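Local coordinates for protein Dye-decolorizing peroxidase (Irpex lacteus, PDB 7D8M) that binds heme b and probably works as a peroxidase of the dye-decolorizing family, using that cofactor to oxidise its substrates, at residues Pro229-Gln241 / Val249-Phe261. Residues are numbered along the deposited sequence; the frame is centred on the assembly and turned at random.
Sequences PEFNKYVLDNALQ and VEEGAELLGSRMF
Val235 fits as a knob into the hole formed by Ala253, Leu256, Gly257 and Met260, where helices 229-237 and 249-261 cross, their N-to-C directions 113° apart and their axes 8.0 Å at closest approach. With CG1 set anti to the carbonyl carbon (chi1 -66°), that methyl reaches Met260 SD at 3.9 Å, while CG2 lies against Ala253 CB. An alanine at this position would take away both methyls and would probably leave a gap beside the Met260 sulfur. Further along, Met260 and Phe231 run antiparallel alongside one another in a Met-aromatic contact, Met260 SD 4.1 Å from Phe231 CE2. Phe231 CZ lies 3.9 Å from Phe261 CE2, at the edge of the Phe261 ring and near its plane. Phe261 itself touches the heme, stacks on Tyr170 and lies near His312, the axial ligand. Past the first helix, the Leu240 side chain crosses that of Leu256 at about a right angle, Leu240 CD1 3.8 Å from Leu256 CD1. The backbone N of Leu240 donates to Gly252 O, 3.1 Å away, straight at the hydrogen (172°) but from above the carbonyl plane, on the face opposite Leu256 N, which also donates to this oxygen. The contact is thus mainly apolar, with a backbone bond pinning the chain after the first helix and an aromatic end that helps build the heme pocket.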
# COMPACT_ATOMS: atom_id res chain seq x y z
N PRO A 229 4.44 -17.95 10.20
CA PRO A 229 4.39 -18.89 11.34
C PRO A 229 4.76 -18.22 12.64
O PRO A 229 4.19 -18.55 13.68
CB PRO A 229 5.39 -19.99 10.96
CG PRO A 229 5.66 -19.80 9.48
CD PRO A 229 5.51 -18.33 9.26
N GLU A 230 5.70 -17.27 12.60
CA GLU A 230 6.04 -16.51 13.80
C GLU A 230 4.82 -15.77 14.33
O GLU A 230 4.52 -15.81 15.53
CB GLU A 230 7.17 -15.54 13.46
CG GLU A 230 8.52 -16.21 13.27
CD GLU A 230 8.75 -16.78 11.86
OE1 GLU A 230 7.81 -16.81 11.03
OE2 GLU A 230 9.89 -17.20 11.59
N PHE A 231 4.09 -15.10 13.43
CA PHE A 231 2.88 -14.38 13.81
C PHE A 231 1.84 -15.33 14.39
O PHE A 231 1.27 -15.06 15.46
CB PHE A 231 2.33 -13.65 12.57
CG PHE A 231 0.92 -13.14 12.74
CD1 PHE A 231 -0.16 -13.86 12.22
CD2 PHE A 231 0.67 -11.95 13.40
CE1 PHE A 231 -1.46 -13.39 12.37
CE2 PHE A 231 -0.63 -11.48 13.55
CZ PHE A 231 -1.70 -12.20 13.04
N ASN A 232 1.57 -16.44 13.71
CA ASN A 232 0.60 -17.42 14.20
C ASN A 232 0.98 -17.94 15.59
O ASN A 232 0.12 -18.07 16.47
CB ASN A 232 0.46 -18.57 13.22
CG ASN A 232 -0.30 -18.18 11.97
OD1 ASN A 232 -1.11 -17.26 12.00
ND2 ASN A 232 -0.04 -18.87 10.87
N LYS A 233 2.26 -18.25 15.80
CA LYS A 233 2.70 -18.74 17.11
C LYS A 233 2.52 -17.68 18.19
O LYS A 233 2.14 -18.00 19.33
CB LYS A 233 4.17 -19.19 17.00
CG LYS A 233 4.83 -19.64 18.31
CD LYS A 233 4.16 -20.88 18.87
CE LYS A 233 4.88 -21.41 20.10
NZ LYS A 233 3.92 -22.03 21.07
N TYR A 234 2.74 -16.41 17.85
CA TYR A 234 2.59 -15.34 18.82
C TYR A 234 1.15 -15.21 19.31
O TYR A 234 0.89 -15.07 20.52
CB TYR A 234 3.04 -14.00 18.23
CG TYR A 234 2.84 -12.88 19.22
CD1 TYR A 234 3.66 -12.76 20.32
CD2 TYR A 234 1.80 -11.97 19.07
CE1 TYR A 234 3.48 -11.74 21.26
CE2 TYR A 234 1.60 -10.96 20.00
CZ TYR A 234 2.44 -10.85 21.09
OH TYR A 234 2.26 -9.84 22.02
N VAL A 235 0.19 -15.21 18.39
CA VAL A 235 -1.20 -14.98 18.80
C VAL A 235 -1.75 -16.22 19.50
O VAL A 235 -2.58 -16.10 20.42
CB VAL A 235 -2.07 -14.56 17.61
CG1 VAL A 235 -1.63 -13.19 17.07
CG2 VAL A 235 -2.04 -15.61 16.50
N LEU A 236 -1.30 -17.41 19.10
CA LEU A 236 -1.65 -18.61 19.86
C LEU A 236 -1.12 -18.54 21.28
O LEU A 236 -1.86 -18.79 22.25
CB LEU A 236 -1.11 -19.86 19.15
CG LEU A 236 -2.03 -20.39 18.04
CD1 LEU A 236 -1.33 -21.43 17.14
CD2 LEU A 236 -3.31 -20.96 18.66
N ASP A 237 0.16 -18.17 21.44
CA ASP A 237 0.78 -18.10 22.76
C ASP A 237 0.15 -17.04 23.65
O ASP A 237 0.30 -17.12 24.87
CB ASP A 237 2.27 -17.81 22.64
CG ASP A 237 3.08 -19.01 22.18
OD1 ASP A 237 2.54 -20.14 22.11
OD2 ASP A 237 4.28 -18.81 21.89
N ASN A 238 -0.51 -16.04 23.07
CA ASN A 238 -1.09 -14.95 23.83
C ASN A 238 -2.61 -14.90 23.69
O ASN A 238 -3.21 -13.84 23.89
CB ASN A 238 -0.45 -13.63 23.41
CG ASN A 238 1.01 -13.56 23.77
OD1 ASN A 238 1.37 -13.11 24.85
ND2 ASN A 238 1.88 -14.04 22.86
N ALA A 239 -3.23 -16.03 23.35
CA ALA A 239 -4.66 -16.08 23.05
C ALA A 239 -5.49 -15.39 24.12
O ALA A 239 -5.22 -15.51 25.32
CB ALA A 239 -5.11 -17.53 22.91
N LEU A 240 -6.50 -14.65 23.67
CA LEU A 240 -7.34 -13.88 24.57
C LEU A 240 -8.47 -14.74 25.11
O LEU A 240 -8.70 -15.87 24.68
CB LEU A 240 -7.90 -12.65 23.84
CG LEU A 240 -6.87 -11.58 23.45
CD1 LEU A 240 -7.52 -10.54 22.56
CD2 LEU A 240 -6.26 -10.92 24.68
N GLN A 241 -9.21 -14.17 26.06
CA GLN A 241 -10.38 -14.80 26.64
C GLN A 241 -11.53 -13.81 26.70
O GLN A 241 -11.32 -12.61 26.89
CB GLN A 241 -10.11 -15.32 28.06
CG GLN A 241 -9.70 -16.78 28.13
CD GLN A 241 -10.77 -17.73 27.63
OE1 GLN A 241 -11.91 -17.34 27.40
NE2 GLN A 241 -10.40 -18.99 27.46
N VAL A 249 -8.02 -21.95 22.89
CA VAL A 249 -6.80 -21.22 22.56
C VAL A 249 -6.86 -20.73 21.11
O VAL A 249 -6.52 -19.57 20.82
CB VAL A 249 -5.57 -22.11 22.82
CG1 VAL A 249 -4.31 -21.42 22.29
CG2 VAL A 249 -5.43 -22.39 24.31
N GLU A 250 -7.32 -21.58 20.20
CA GLU A 250 -7.44 -21.19 18.79
C GLU A 250 -8.41 -20.03 18.62
O GLU A 250 -8.15 -19.10 17.84
CB GLU A 250 -7.90 -22.39 17.96
CG GLU A 250 -6.80 -23.09 17.19
CD GLU A 250 -7.31 -24.34 16.48
OE1 GLU A 250 -8.55 -24.49 16.32
OE2 GLU A 250 -6.46 -25.18 16.08
N GLU A 251 -9.53 -20.06 19.34
CA GLU A 251 -10.49 -18.96 19.24
C GLU A 251 -9.93 -17.67 19.82
O GLU A 251 -10.13 -16.59 19.25
CB GLU A 251 -11.80 -19.36 19.93
CG GLU A 251 -12.53 -20.47 19.17
CD GLU A 251 -13.68 -21.06 19.97
OE1 GLU A 251 -13.73 -20.88 21.20
OE2 GLU A 251 -14.54 -21.73 19.34
N GLY A 252 -9.23 -17.76 20.95
CA GLY A 252 -8.63 -16.57 21.52
C GLY A 252 -7.49 -16.03 20.68
O GLY A 252 -7.22 -14.83 20.71
N ALA A 253 -6.81 -16.90 19.93
CA ALA A 253 -5.75 -16.44 19.03
C ALA A 253 -6.33 -15.67 17.86
O ALA A 253 -5.81 -14.61 17.49
CB ALA A 253 -4.93 -17.62 18.54
N GLU A 254 -7.42 -16.16 17.26
CA GLU A 254 -8.04 -15.41 16.18
C GLU A 254 -8.67 -14.12 16.67
O GLU A 254 -8.67 -13.12 15.93
CB GLU A 254 -9.09 -16.27 15.46
CG GLU A 254 -8.52 -17.55 14.80
CD GLU A 254 -7.47 -17.30 13.69
OE1 GLU A 254 -7.06 -16.14 13.43
OE2 GLU A 254 -7.04 -18.30 13.05
N LEU A 255 -9.19 -14.10 17.90
CA LEU A 255 -9.67 -12.84 18.46
C LEU A 255 -8.52 -11.83 18.56
O LEU A 255 -8.66 -10.68 18.13
CB LEU A 255 -10.31 -13.07 19.83
CG LEU A 255 -10.88 -11.82 20.51
CD1 LEU A 255 -12.02 -11.24 19.68
CD2 LEU A 255 -11.35 -12.14 21.92
N LEU A 256 -7.38 -12.26 19.09
CA LEU A 256 -6.25 -11.35 19.23
C LEU A 256 -5.79 -10.83 17.87
O LEU A 256 -5.54 -9.63 17.72
CB LEU A 256 -5.10 -12.05 19.96
CG LEU A 256 -3.86 -11.16 20.11
CD1 LEU A 256 -4.19 -9.88 20.89
CD2 LEU A 256 -2.70 -11.90 20.77
N GLY A 257 -5.69 -11.72 16.88
CA GLY A 257 -5.34 -11.27 15.53
C GLY A 257 -6.32 -10.24 14.98
O GLY A 257 -5.92 -9.26 14.36
N SER A 258 -7.62 -10.46 15.21
CA SER A 258 -8.62 -9.49 14.76
C SER A 258 -8.45 -8.16 15.47
O SER A 258 -8.68 -7.10 14.87
CB SER A 258 -10.03 -10.04 14.97
OG SER A 258 -10.43 -9.88 16.33
N ARG A 259 -8.02 -8.18 16.73
CA ARG A 259 -7.78 -6.93 17.46
C ARG A 259 -6.55 -6.20 16.95
O ARG A 259 -6.53 -4.96 16.93
CB ARG A 259 -7.65 -7.21 18.96
CG ARG A 259 -8.86 -7.91 19.56
CD ARG A 259 -9.91 -6.94 20.02
NE ARG A 259 -9.46 -6.07 21.12
CZ ARG A 259 -10.18 -5.05 21.57
NH1 ARG A 259 -11.36 -4.79 21.02
NH2 ARG A 259 -9.74 -4.29 22.57
N MET A 260 -5.52 -6.93 16.52
CA MET A 260 -4.34 -6.27 15.95
C MET A 260 -4.65 -5.58 14.63
O MET A 260 -4.16 -4.48 14.36
CB MET A 260 -3.21 -7.29 15.76
CG MET A 260 -2.69 -7.84 17.08
SD MET A 260 -1.70 -9.32 16.85
CE MET A 260 -0.13 -8.61 16.43
N PHE A 261 -5.46 -6.22 13.78
CA PHE A 261 -5.72 -5.70 12.45
C PHE A 261 -6.90 -4.73 12.41
O PHE A 261 -6.84 -3.74 11.68
CB PHE A 261 -5.97 -6.85 11.47
CG PHE A 261 -4.71 -7.46 10.93
CD1 PHE A 261 -4.07 -6.89 9.83
CD2 PHE A 261 -4.15 -8.57 11.53
CE1 PHE A 261 -2.89 -7.43 9.34
CE2 PHE A 261 -2.97 -9.12 11.06
CZ PHE A 261 -2.34 -8.55 9.96